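Local coordinates for protein beta-alanyl-CoA:ammonia lyase 2 (Clostridium propionicum, PDB 4MTU) that probably acts as a lyase that releases ammonia from beta-alanyl-CoA, and binds zinc in a hot dog fold, at residues Asn22-Trp33 / Tyr54-Val65; Thr38-Gly46 / Trp74-Cys85. All blocks are in the same frame, centred on the assembly; numbering follows the deposited sequence.

In the fold
From the N terminus the chain passes through strand 4-11 and a loop into Asn22-Trp33, which opens helix 27-45; Thr38-Gly46 ends it. The chain returns along strand 50-59, and Tyr54-Val65 meets the helix start, closing contact 1 across 20 intervening residues, mostly the rest of the helix. Strands 68-78 and 82-95 follow, and Trp74-Cys85, the end of one, the turn and the start of the next, closes contact 2 against the end of the same helix. The segments alternate, so the contacts cross rather than nest. With centres about 22 Å apart on opposite sides of the chain's centre, they fasten both ends of one helix to one antiparallel sheet, the plan of the hot dog fold.

Contact 1: Asn22-Trp33 / Tyr54-Val65; sequences NLVNGARIVNQW and YKDIEFTAPVYV
Val30, early in the helix, sends its two methyl branches to different aromatic partners. CG1, anti to the backbone N, lies 3.8 Å from Tyr54 CE1, while CG2 meets the in-plane edge of Phe59 at CZ (3.9 Å) and touches Ile57 CD1. The Phe59 ring is sandwiched: Gly26 CA stands over one face, 4.0 Å from the centroid and 18° off the normal, a CH-pi contact, and Ile57 CG2 covers the opposite face. Trp33 offers its CZ3 edge to that same Ile57 CG2 at 4.1 Å. Leu23 CD1 lies over a face of the Tyr64 ring, another CH-pi contact, and Val24 CB packs on Val63 CG1. The polar edge is mostly backbone: Val65 N donates to Asn22 O (3.0 Å), and Val24 N to Val63 O (2.8 Å). These bonds bracket a single Leu23-Tyr64 bridge, and a water joins Val24 O to Val63 N. Another water meets Tyr54 OH in the ring plane. The axes of residues 27-33 and 56-59 lie 130° apart. Trp33, Tyr54 and Ile57 all touch Ala118 of strand 106-123, and Tyr54, Ile57 and Glu58 continue the sheet as an antiparallel ladder with a strand of the second subunit.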
loop_
_atom_site.group_PDB
_atom_site.type_symbol
_atom_site.label_atom_id
_atom_site.label_comp_id
_atom_site.label_asym_id
_atom_site.label_seq_id
_atom_site.Cartn_x
_atom_site.Cartn_y
_atom_site.Cartn_z
ATOM N N ASN A 22 -14.608 -5.318 -7.234
ATOM C CA ASN A 22 -13.381 -5.089 -8.020
ATOM C C ASN A 22 -13.393 -3.769 -8.769
ATOM O O ASN A 22 -12.680 -3.589 -9.751
ATOM C CB ASN A 22 -13.101 -6.244 -8.963
ATOM C CG ASN A 22 -12.718 -7.447 -8.132
ATOM O OD1 ASN A 22 -11.719 -7.419 -7.400
ATOM N ND2 ASN A 22 -13.617 -8.458 -8.092
ATOM N N LEU A 23 -14.142 -2.781 -8.251
ATOM C CA LEU A 23 -14.296 -1.489 -8.871
ATOM C C LEU A 23 -13.223 -0.532 -8.349
ATOM O O LEU A 23 -13.045 -0.355 -7.129
ATOM C CB LEU A 23 -15.692 -0.955 -8.556
ATOM C CG LEU A 23 -16.044 0.379 -9.176
ATOM C CD1 LEU A 23 -16.109 0.312 -10.698
ATOM C CD2 LEU A 23 -17.402 0.830 -8.646
ATOM N N VAL A 24 -12.509 0.099 -9.280
ATOM C CA VAL A 24 -11.512 1.110 -8.963
ATOM C C VAL A 24 -12.221 2.450 -8.807
ATOM O O VAL A 24 -13.222 2.738 -9.477
ATOM C CB VAL A 24 -10.441 1.161 -10.060
ATOM C CG1 VAL A 24 -9.367 2.159 -9.764
ATOM C CG2 VAL A 24 -9.844 -0.238 -10.286
ATOM N N ASN A 25 -11.734 3.275 -7.872
ATOM C CA ASN A 25 -12.275 4.603 -7.655
ATOM C C ASN A 25 -11.786 5.594 -8.713
ATOM O O ASN A 25 -10.673 5.513 -9.242
ATOM C CB ASN A 25 -11.925 5.085 -6.251
ATOM C CG ASN A 25 -10.474 5.080 -5.876
ATOM O OD1 ASN A 25 -9.685 4.290 -6.410
ATOM N ND2 ASN A 25 -10.108 5.868 -4.874
ATOM N N GLY A 26 -12.615 6.607 -9.008
ATOM C CA GLY A 26 -12.222 7.636 -9.941
ATOM C C GLY A 26 -10.967 8.412 -9.498
ATOM O O GLY A 26 -10.175 8.860 -10.329
ATOM N N ALA A 27 -10.768 8.532 -8.194
ATOM C CA ALA A 27 -9.585 9.201 -7.699
ATOM C C ALA A 27 -8.292 8.528 -8.150
ATOM O O ALA A 27 -7.256 9.186 -8.193
ATOM C CB ALA A 27 -9.603 9.348 -6.188
ATOM N N ARG A 28 -8.326 7.235 -8.507
ATOM C CA ARG A 28 -7.108 6.603 -9.022
ATOM C C ARG A 28 -6.641 7.279 -10.304
ATOM O O ARG A 28 -5.438 7.384 -10.568
ATOM C CB ARG A 28 -7.384 5.107 -9.262
ATOM C CG ARG A 28 -6.230 4.336 -9.886
ATOM C CD ARG A 28 -5.062 4.225 -8.977
ATOM N NE ARG A 28 -3.913 3.536 -9.585
ATOM C CZ ARG A 28 -3.035 4.126 -10.342
ATOM N NH1 ARG A 28 -3.126 5.420 -10.634
ATOM N NH2 ARG A 28 -2.007 3.442 -10.821
ATOM N N ILE A 29 -7.607 7.711 -11.142
ATOM C CA ILE A 29 -7.247 8.424 -12.361
ATOM C C ILE A 29 -6.615 9.779 -12.018
ATOM O O ILE A 29 -5.621 10.188 -12.621
ATOM C CB ILE A 29 -8.518 8.646 -13.238
ATOM C CG1 ILE A 29 -9.081 7.303 -13.712
ATOM C CG2 ILE A 29 -8.186 9.577 -14.371
ATOM C CD1 ILE A 29 -10.443 7.417 -14.402
ATOM N N VAL A 30 -7.201 10.489 -11.035
ATOM C CA VAL A 30 -6.682 11.781 -10.621
ATOM C C VAL A 30 -5.272 11.625 -10.043
ATOM O O VAL A 30 -4.418 12.468 -10.346
ATOM C CB VAL A 30 -7.655 12.443 -9.644
ATOM C CG1 VAL A 30 -7.120 13.804 -9.209
ATOM C CG2 VAL A 30 -9.052 12.571 -10.260
ATOM N N ASN A 31 -5.003 10.569 -9.334
ATOM C CA ASN A 31 -3.658 10.297 -8.848
ATOM C C ASN A 31 -2.669 10.254 -10.019
ATOM O O ASN A 31 -1.602 10.844 -10.012
ATOM C CB ASN A 31 -3.705 9.004 -8.040
ATOM C CG ASN A 31 -2.346 8.671 -7.494
ATOM O OD1 ASN A 31 -1.559 9.539 -7.277
ATOM N ND2 ASN A 31 -2.014 7.425 -7.313
ATOM N N GLN A 32 -3.065 9.496 -11.070
ATOM C CA GLN A 32 -2.174 9.353 -12.207
ATOM C C GLN A 32 -2.009 10.667 -12.971
ATOM O O GLN A 32 -0.885 10.984 -13.392
ATOM C CB GLN A 32 -2.639 8.228 -13.172
ATOM C CG GLN A 32 -1.476 7.683 -13.929
ATOM C CD GLN A 32 -0.466 7.009 -13.049
ATOM O OE1 GLN A 32 -0.842 6.296 -12.094
ATOM N NE2 GLN A 32 0.793 7.199 -13.306
ATOM N N TRP A 33 -3.082 11.424 -13.138
ATOM C CA TRP A 33 -2.960 12.741 -13.811
ATOM C C TRP A 33 -2.030 13.664 -13.011
ATOM O O TRP A 33 -1.322 14.465 -13.642
ATOM C CB TRP A 33 -4.317 13.352 -13.962
ATOM C CG TRP A 33 -5.174 12.726 -15.041
ATOM C CD1 TRP A 33 -4.756 12.010 -16.119
ATOM C CD2 TRP A 33 -6.600 12.823 -15.128
ATOM N NE1 TRP A 33 -5.841 11.633 -16.897
ATOM C CE2 TRP A 33 -6.989 12.136 -16.284
ATOM C CE3 TRP A 33 -7.571 13.393 -14.300
ATOM C CZ2 TRP A 33 -8.344 12.038 -16.696
ATOM C CZ3 TRP A 33 -8.880 13.291 -14.677
ATOM C CH2 TRP A 33 -9.268 12.610 -15.861
ATOM N N TYR A 54 -8.272 21.664 -10.550
ATOM C CA TYR A 54 -8.894 21.177 -11.764
ATOM C C TYR A 54 -10.160 21.920 -12.034
ATOM O O TYR A 54 -10.967 22.236 -11.193
ATOM C CB TYR A 54 -9.235 19.709 -11.654
ATOM C CG TYR A 54 -8.109 18.699 -11.620
ATOM C CD1 TYR A 54 -7.563 18.255 -10.431
ATOM C CD2 TYR A 54 -7.610 18.142 -12.769
ATOM C CE1 TYR A 54 -6.573 17.337 -10.367
ATOM C CE2 TYR A 54 -6.623 17.196 -12.751
ATOM C CZ TYR A 54 -6.077 16.772 -11.536
ATOM O OH TYR A 54 -5.117 15.833 -11.557
ATOM N N LYS A 55 -10.545 21.780 -13.359
ATOM C CA LYS A 55 -11.914 22.069 -13.834
ATOM C C LYS A 55 -12.410 20.925 -14.705
ATOM O O LYS A 55 -11.660 20.321 -15.493
ATOM C CB LYS A 55 -11.930 23.376 -14.661
ATOM N N ASP A 56 -13.708 20.595 -14.593
ATOM C CA ASP A 56 -14.373 19.742 -15.550
ATOM C C ASP A 56 -13.742 18.351 -15.479
ATOM O O ASP A 56 -13.532 17.804 -16.568
ATOM C CB ASP A 56 -14.395 20.326 -16.937
ATOM C CG ASP A 56 -15.184 21.622 -16.929
ATOM O OD1 ASP A 56 -16.305 21.683 -16.358
ATOM O OD2 ASP A 56 -14.639 22.619 -17.445
ATOM N N ILE A 57 -13.442 17.834 -14.224
ATOM C CA ILE A 57 -13.112 16.406 -14.274
ATOM C C ILE A 57 -14.407 15.689 -14.660
ATOM O O ILE A 57 -15.444 15.899 -13.985
ATOM C CB ILE A 57 -12.572 15.856 -12.979
ATOM C CG1 ILE A 57 -11.235 16.503 -12.598
ATOM C CG2 ILE A 57 -12.487 14.341 -13.067
ATOM C CD1 ILE A 57 -10.695 16.090 -11.279
ATOM N N GLU A 58 -14.390 14.838 -15.668
ATOM C CA GLU A 58 -15.464 13.965 -15.998
ATOM C C GLU A 58 -14.999 12.511 -16.049
ATOM O O GLU A 58 -14.007 12.214 -16.677
ATOM C CB GLU A 58 -16.027 14.352 -17.366
ATOM C CG GLU A 58 -16.446 15.778 -17.539
ATOM N N PHE A 59 -15.701 11.663 -15.305
ATOM C CA PHE A 59 -15.452 10.238 -15.265
ATOM C C PHE A 59 -16.506 9.596 -16.167
ATOM O O PHE A 59 -17.721 9.738 -15.899
ATOM C CB PHE A 59 -15.526 9.655 -13.880
ATOM C CG PHE A 59 -14.520 10.275 -12.877
ATOM C CD1 PHE A 59 -13.139 10.218 -13.152
ATOM C CD2 PHE A 59 -14.945 10.851 -11.742
ATOM C CE1 PHE A 59 -12.243 10.746 -12.202
ATOM C CE2 PHE A 59 -14.058 11.364 -10.797
ATOM C CZ PHE A 59 -12.703 11.300 -11.055
ATOM N N THR A 60 -16.088 8.900 -17.212
ATOM C CA THR A 60 -16.981 8.539 -18.305
ATOM C C THR A 60 -17.198 7.044 -18.453
ATOM O O THR A 60 -18.101 6.686 -19.214
ATOM C CB THR A 60 -16.438 9.109 -19.634
ATOM O OG1 THR A 60 -15.133 8.672 -19.814
ATOM C CG2 THR A 60 -16.324 10.618 -19.578
ATOM N N ALA A 61 -16.453 6.178 -17.818
ATOM C CA ALA A 61 -16.638 4.728 -17.877
ATOM C C ALA A 61 -16.040 4.109 -16.632
ATOM O O ALA A 61 -14.986 4.583 -16.198
ATOM C CB ALA A 61 -15.941 4.094 -19.085
ATOM N N PRO A 62 -16.619 3.046 -16.095
ATOM C CA PRO A 62 -16.059 2.428 -14.889
ATOM C C PRO A 62 -14.770 1.708 -15.216
ATOM O O PRO A 62 -14.587 1.214 -16.316
ATOM C CB PRO A 62 -17.167 1.439 -14.479
ATOM C CG PRO A 62 -17.852 1.084 -15.764
ATOM C CD PRO A 62 -17.838 2.326 -16.607
ATOM N N VAL A 63 -13.911 1.595 -14.195
ATOM C CA VAL A 63 -12.619 0.937 -14.284
ATOM C C VAL A 63 -12.579 -0.174 -13.226
ATOM O O VAL A 63 -12.971 0.070 -12.087
ATOM C CB VAL A 63 -11.499 1.985 -14.050
ATOM C CG1 VAL A 63 -10.142 1.300 -14.028
ATOM C CG2 VAL A 63 -11.530 3.069 -15.107
ATOM N N TYR A 64 -12.087 -1.323 -13.666
ATOM C CA TYR A 64 -12.018 -2.526 -12.816
ATOM C C TYR A 64 -10.620 -3.077 -12.731
ATOM O O TYR A 64 -9.763 -2.839 -13.606
ATOM C CB TYR A 64 -12.929 -3.602 -13.408
ATOM C CG TYR A 64 -14.408 -3.242 -13.387
ATOM C CD1 TYR A 64 -15.159 -3.484 -12.267
ATOM C CD2 TYR A 64 -14.979 -2.663 -14.501
ATOM C CE1 TYR A 64 -16.518 -3.125 -12.251
ATOM C CE2 TYR A 64 -16.289 -2.304 -14.536
ATOM C CZ TYR A 64 -17.033 -2.551 -13.402
ATOM O OH TYR A 64 -18.405 -2.209 -13.402
ATOM N N VAL A 65 -10.386 -3.899 -11.721
ATOM C CA VAL A 65 -9.185 -4.750 -11.630
ATOM C C VAL A 65 -9.025 -5.456 -12.966
ATOM O O VAL A 65 -9.989 -6.001 -13.539
ATOM C CB VAL A 65 -9.339 -5.753 -10.489
ATOM C CG1 VAL A 65 -8.181 -6.735 -10.469
ATOM C CG2 VAL A 65 -9.451 -5.022 -9.160
HETATM O O HOH W 1 -14.426 3.328 -11.913
HETATM O O HOH W 2 -3.923 15.695 -9.217
#

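Contact 2: Thr38-Gly46 / Trp74-Cys85; sequences TELMVYVDG and WIEKVGNQSYTC. With ZN (zinc ion), chain B; SO4 (sulfate ion), chain C.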
loop_
_atom_site.group_PDB
_atom_site.type_symbol
_atom_site.label_atom_id
_atom_site.label_comp_id
_atom_site.label_asym_id
_atom_site.label_seq_id
_atom_site.Cartn_x
_atom_site.Cartn_y
_atom_site.Cartn_z
ATOM N N THR A 38 3.114 16.355 -13.254
ATOM C CA THR A 38 4.461 16.546 -12.720
ATOM C C THR A 38 5.474 16.371 -13.847
ATOM O O THR A 38 6.415 17.155 -13.994
ATOM C CB THR A 38 4.729 15.537 -11.591
ATOM O OG1 THR A 38 3.798 15.781 -10.515
ATOM C CG2 THR A 38 6.140 15.690 -11.050
ATOM N N GLU A 39 5.328 15.301 -14.654
ATOM C CA GLU A 39 6.293 15.031 -15.715
ATOM C C GLU A 39 6.333 16.207 -16.699
ATOM O O GLU A 39 7.417 16.654 -17.138
ATOM C CB GLU A 39 5.933 13.725 -16.427
ATOM C CG GLU A 39 7.078 13.202 -17.267
ATOM C CD GLU A 39 6.848 11.852 -17.910
ATOM O OE1 GLU A 39 5.992 11.089 -17.472
ATOM O OE2 GLU A 39 7.617 11.528 -18.865
ATOM N N LEU A 40 5.171 16.733 -17.085
ATOM C CA LEU A 40 5.098 17.891 -17.956
ATOM C C LEU A 40 5.854 19.121 -17.361
ATOM O O LEU A 40 6.517 19.833 -18.102
ATOM C CB LEU A 40 3.655 18.285 -18.238
ATOM C CG LEU A 40 2.829 17.296 -19.078
ATOM C CD1 LEU A 40 1.360 17.629 -18.998
ATOM C CD2 LEU A 40 3.283 17.334 -20.520
ATOM N N MET A 41 5.718 19.311 -16.069
ATOM C CA MET A 41 6.353 20.444 -15.424
ATOM C C MET A 41 7.868 20.257 -15.358
ATOM O O MET A 41 8.640 21.244 -15.529
ATOM C CB MET A 41 5.734 20.678 -14.039
ATOM C CG MET A 41 4.294 21.120 -14.095
ATOM S SD MET A 41 3.989 22.635 -15.040
ATOM C CE MET A 41 3.462 21.987 -16.618
ATOM N N VAL A 42 8.320 19.055 -15.110
ATOM C CA VAL A 42 9.745 18.770 -15.173
ATOM C C VAL A 42 10.290 19.170 -16.540
ATOM O O VAL A 42 11.349 19.802 -16.666
ATOM C CB VAL A 42 10.020 17.264 -14.861
ATOM C CG1 VAL A 42 11.497 16.935 -15.129
ATOM C CG2 VAL A 42 9.616 16.952 -13.416
ATOM N N TYR A 43 9.577 18.765 -17.582
ATOM C CA TYR A 43 10.046 19.049 -18.937
ATOM C C TYR A 43 9.991 20.525 -19.341
ATOM O O TYR A 43 10.863 21.005 -20.043
ATOM C CB TYR A 43 9.274 18.205 -19.958
ATOM C CG TYR A 43 9.470 16.723 -19.823
ATOM C CD1 TYR A 43 10.583 16.149 -19.220
ATOM C CD2 TYR A 43 8.505 15.835 -20.312
ATOM C CE1 TYR A 43 10.741 14.794 -19.091
ATOM C CE2 TYR A 43 8.675 14.484 -20.184
ATOM C CZ TYR A 43 9.775 13.941 -19.587
ATOM O OH TYR A 43 9.926 12.585 -19.424
ATOM N N VAL A 44 8.957 21.234 -18.899
ATOM C CA VAL A 44 8.793 22.624 -19.353
ATOM C C VAL A 44 9.662 23.588 -18.561
ATOM O O VAL A 44 10.084 24.623 -19.101
ATOM C CB VAL A 44 7.299 23.055 -19.353
ATOM C CG1 VAL A 44 6.792 23.371 -17.991
ATOM C CG2 VAL A 44 7.140 24.208 -20.347
ATOM N N ASP A 45 9.922 23.310 -17.279
ATOM C CA ASP A 45 10.638 24.283 -16.431
ATOM C C ASP A 45 11.468 23.649 -15.325
ATOM O O ASP A 45 11.958 24.396 -14.456
ATOM C CB ASP A 45 9.753 25.403 -15.959
ATOM C CG ASP A 45 9.738 26.639 -16.816
ATOM O OD1 ASP A 45 8.675 27.182 -17.157
ATOM O OD2 ASP A 45 10.851 27.104 -17.230
ATOM N N GLY A 46 11.695 22.351 -15.327
ATOM C CA GLY A 46 12.704 21.787 -14.468
ATOM C C GLY A 46 12.392 21.755 -12.981
ATOM O O GLY A 46 13.331 21.752 -12.161
ATOM N N TRP A 74 -1.154 16.998 -21.605
ATOM C CA TRP A 74 -0.312 17.939 -22.377
ATOM C C TRP A 74 -0.592 19.349 -21.840
ATOM O O TRP A 74 -1.610 19.654 -21.250
ATOM C CB TRP A 74 -0.602 17.837 -23.864
ATOM C CG TRP A 74 -1.989 18.119 -24.301
ATOM C CD1 TRP A 74 -2.451 19.337 -24.718
ATOM C CD2 TRP A 74 -3.095 17.207 -24.346
ATOM N NE1 TRP A 74 -3.773 19.208 -25.034
ATOM C CE2 TRP A 74 -4.209 17.930 -24.817
ATOM C CE3 TRP A 74 -3.259 15.867 -24.030
ATOM C CZ2 TRP A 74 -5.472 17.316 -24.990
ATOM C CZ3 TRP A 74 -4.477 15.282 -24.204
ATOM C CH2 TRP A 74 -5.584 15.973 -24.671
ATOM N N ILE A 75 0.404 20.206 -22.099
ATOM C CA ILE A 75 0.290 21.610 -21.798
ATOM C C ILE A 75 -0.470 22.323 -22.871
ATOM O O ILE A 75 -0.075 22.273 -24.048
ATOM C CB ILE A 75 1.685 22.264 -21.599
ATOM C CG1 ILE A 75 2.506 21.536 -20.525
ATOM C CG2 ILE A 75 1.514 23.744 -21.318
ATOM C CD1 ILE A 75 3.934 22.050 -20.361
ATOM N N GLU A 76 -1.529 22.998 -22.525
ATOM C CA GLU A 76 -2.293 23.833 -23.437
ATOM C C GLU A 76 -1.756 25.263 -23.403
ATOM O O GLU A 76 -1.714 25.910 -24.485
ATOM C CB GLU A 76 -3.757 23.845 -23.052
ATOM C CG GLU A 76 -4.550 24.458 -24.178
ATOM N N LYS A 77 -1.414 25.837 -22.272
ATOM C CA LYS A 77 -0.983 27.219 -22.157
ATOM C C LYS A 77 0.049 27.322 -21.045
ATOM O O LYS A 77 -0.094 26.837 -19.926
ATOM C CB LYS A 77 -2.130 28.131 -21.772
ATOM C CG LYS A 77 -1.949 29.573 -21.396
ATOM C CD LYS A 77 -3.312 30.196 -21.116
ATOM N N VAL A 78 1.171 27.968 -21.403
ATOM C CA VAL A 78 2.206 28.372 -20.484
ATOM C C VAL A 78 1.902 29.797 -19.986
ATOM O O VAL A 78 1.912 30.726 -20.813
ATOM C CB VAL A 78 3.642 28.323 -21.120
ATOM C CG1 VAL A 78 4.640 28.873 -20.174
ATOM C CG2 VAL A 78 3.948 26.898 -21.548
ATOM N N GLY A 79 1.621 29.995 -18.699
ATOM C CA GLY A 79 1.390 31.266 -18.124
ATOM C C GLY A 79 2.692 31.789 -17.573
ATOM O O GLY A 79 3.769 31.386 -17.911
ATOM N N ASN A 80 2.594 32.786 -16.696
ATOM C CA ASN A 80 3.751 33.337 -16.027
ATOM C C ASN A 80 4.276 32.366 -14.961
ATOM O O ASN A 80 5.427 32.013 -15.020
ATOM C CB ASN A 80 3.495 34.708 -15.385
ATOM C CG ASN A 80 3.018 35.712 -16.386
ATOM O OD1 ASN A 80 3.828 36.066 -17.269
ATOM N ND2 ASN A 80 1.781 36.185 -16.304
ATOM N N GLN A 81 3.393 31.925 -14.081
ATOM C CA GLN A 81 3.718 30.914 -13.059
ATOM C C GLN A 81 2.777 29.713 -13.083
ATOM O O GLN A 81 3.064 28.725 -12.416
ATOM C CB GLN A 81 3.722 31.495 -11.655
ATOM C CG GLN A 81 4.719 32.608 -11.451
ATOM C CD GLN A 81 4.696 33.210 -10.067
ATOM O OE1 GLN A 81 5.658 33.029 -9.320
ATOM N NE2 GLN A 81 3.600 33.873 -9.830
ATOM N N SER A 82 1.686 29.786 -13.835
ATOM C CA SER A 82 0.711 28.735 -13.887
ATOM C C SER A 82 0.692 28.159 -15.295
ATOM O O SER A 82 1.012 28.836 -16.278
ATOM C CB SER A 82 -0.644 29.275 -13.446
ATOM O OG SER A 82 -1.298 29.770 -14.593
ATOM N N TYR A 83 0.386 26.884 -15.397
ATOM C CA TYR A 83 0.416 26.120 -16.612
ATOM C C TYR A 83 -0.915 25.353 -16.730
ATOM O O TYR A 83 -1.266 24.609 -15.805
ATOM C CB TYR A 83 1.587 25.131 -16.602
ATOM C CG TYR A 83 2.926 25.725 -16.316
ATOM C CD1 TYR A 83 3.311 26.094 -15.049
ATOM C CD2 TYR A 83 3.860 25.900 -17.341
ATOM C CE1 TYR A 83 4.535 26.644 -14.755
ATOM C CE2 TYR A 83 5.108 26.473 -17.034
ATOM C CZ TYR A 83 5.447 26.825 -15.771
ATOM O OH TYR A 83 6.674 27.370 -15.460
ATOM N N THR A 84 -1.629 25.592 -17.808
ATOM C CA THR A 84 -2.934 24.930 -17.995
ATOM C C THR A 84 -2.700 23.710 -18.834
ATOM O O THR A 84 -2.162 23.804 -19.924
ATOM C CB THR A 84 -3.914 25.887 -18.704
ATOM O OG1 THR A 84 -3.984 27.092 -17.929
ATOM C CG2 THR A 84 -5.277 25.202 -18.847
ATOM N N CYS A 85 -3.172 22.544 -18.318
ATOM C CA CYS A 85 -2.959 21.270 -18.919
ATOM C C CYS A 85 -4.307 20.561 -19.158
ATOM O O CYS A 85 -5.265 20.788 -18.429
ATOM C CB CYS A 85 -2.053 20.399 -18.047
ATOM S SG CYS A 85 -0.411 21.070 -17.788
HETATM ZN ZN ZN B . 9.962 28.640 -18.427
HETATM S S SO4 C . -0.279 33.299 -14.378
HETATM O O1 SO4 C . 0.830 33.155 -13.401
HETATM O O2 SO4 C . -0.409 34.674 -14.754
HETATM O O3 SO4 C . -1.539 32.813 -13.717
HETATM O O4 SO4 C . 0.124 32.241 -15.391
HETATM O O HOH W 3 9.709 27.221 -20.037
HETATM O O HOH W 4 11.559 29.315 -19.611
HETATM O O HOH W 5 10.598 30.046 -16.990
#
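Asp45 OD1 serves two partners at once: it binds the zinc ion at 2.3 Å and accepts a short hydrogen bond from Tyr83 OH (2.6 Å). The hydroxyl comes in on the anti side of the carboxylate, 31° out of its plane, and OD1 lies at the edge of the phenol ring, with ring and carboxylate planes 68° apart. Asp45 OD2 completes bidentate binding at 2.1 Å, three waters and His142 fill the remaining positions, and one of those waters also donates to Val44 O. Tyr83 is thus a second-shell residue that probably helps set the carboxylate's orientation. Its own ring is held by Met41, whose chain bends at chi2 and chi3 to set SD over a face, 3.8 Å from the centroid and 25° off the normal: a Met-aromatic contact. Val44 CG1, placed between backbone N and carbonyl carbon, touches Tyr83 CE2 at 3.7 Å. On the helix side of strand 68-78, Ile75 CD1 lies against Val44 CB (3.7 Å) and Met41 CE, while Leu40 CD1 rests on the Trp74 backbone. At the turn, a sulfate, probably from the crystallisation liquor, accepts from Gln81 N and Asn80 ND2. Glu76 and Lys77 both face Thr84 in a classic beta bulge. The whole is the end of a hot dog fold's central helix packed on its antiparallel sheet, here carrying a zinc site.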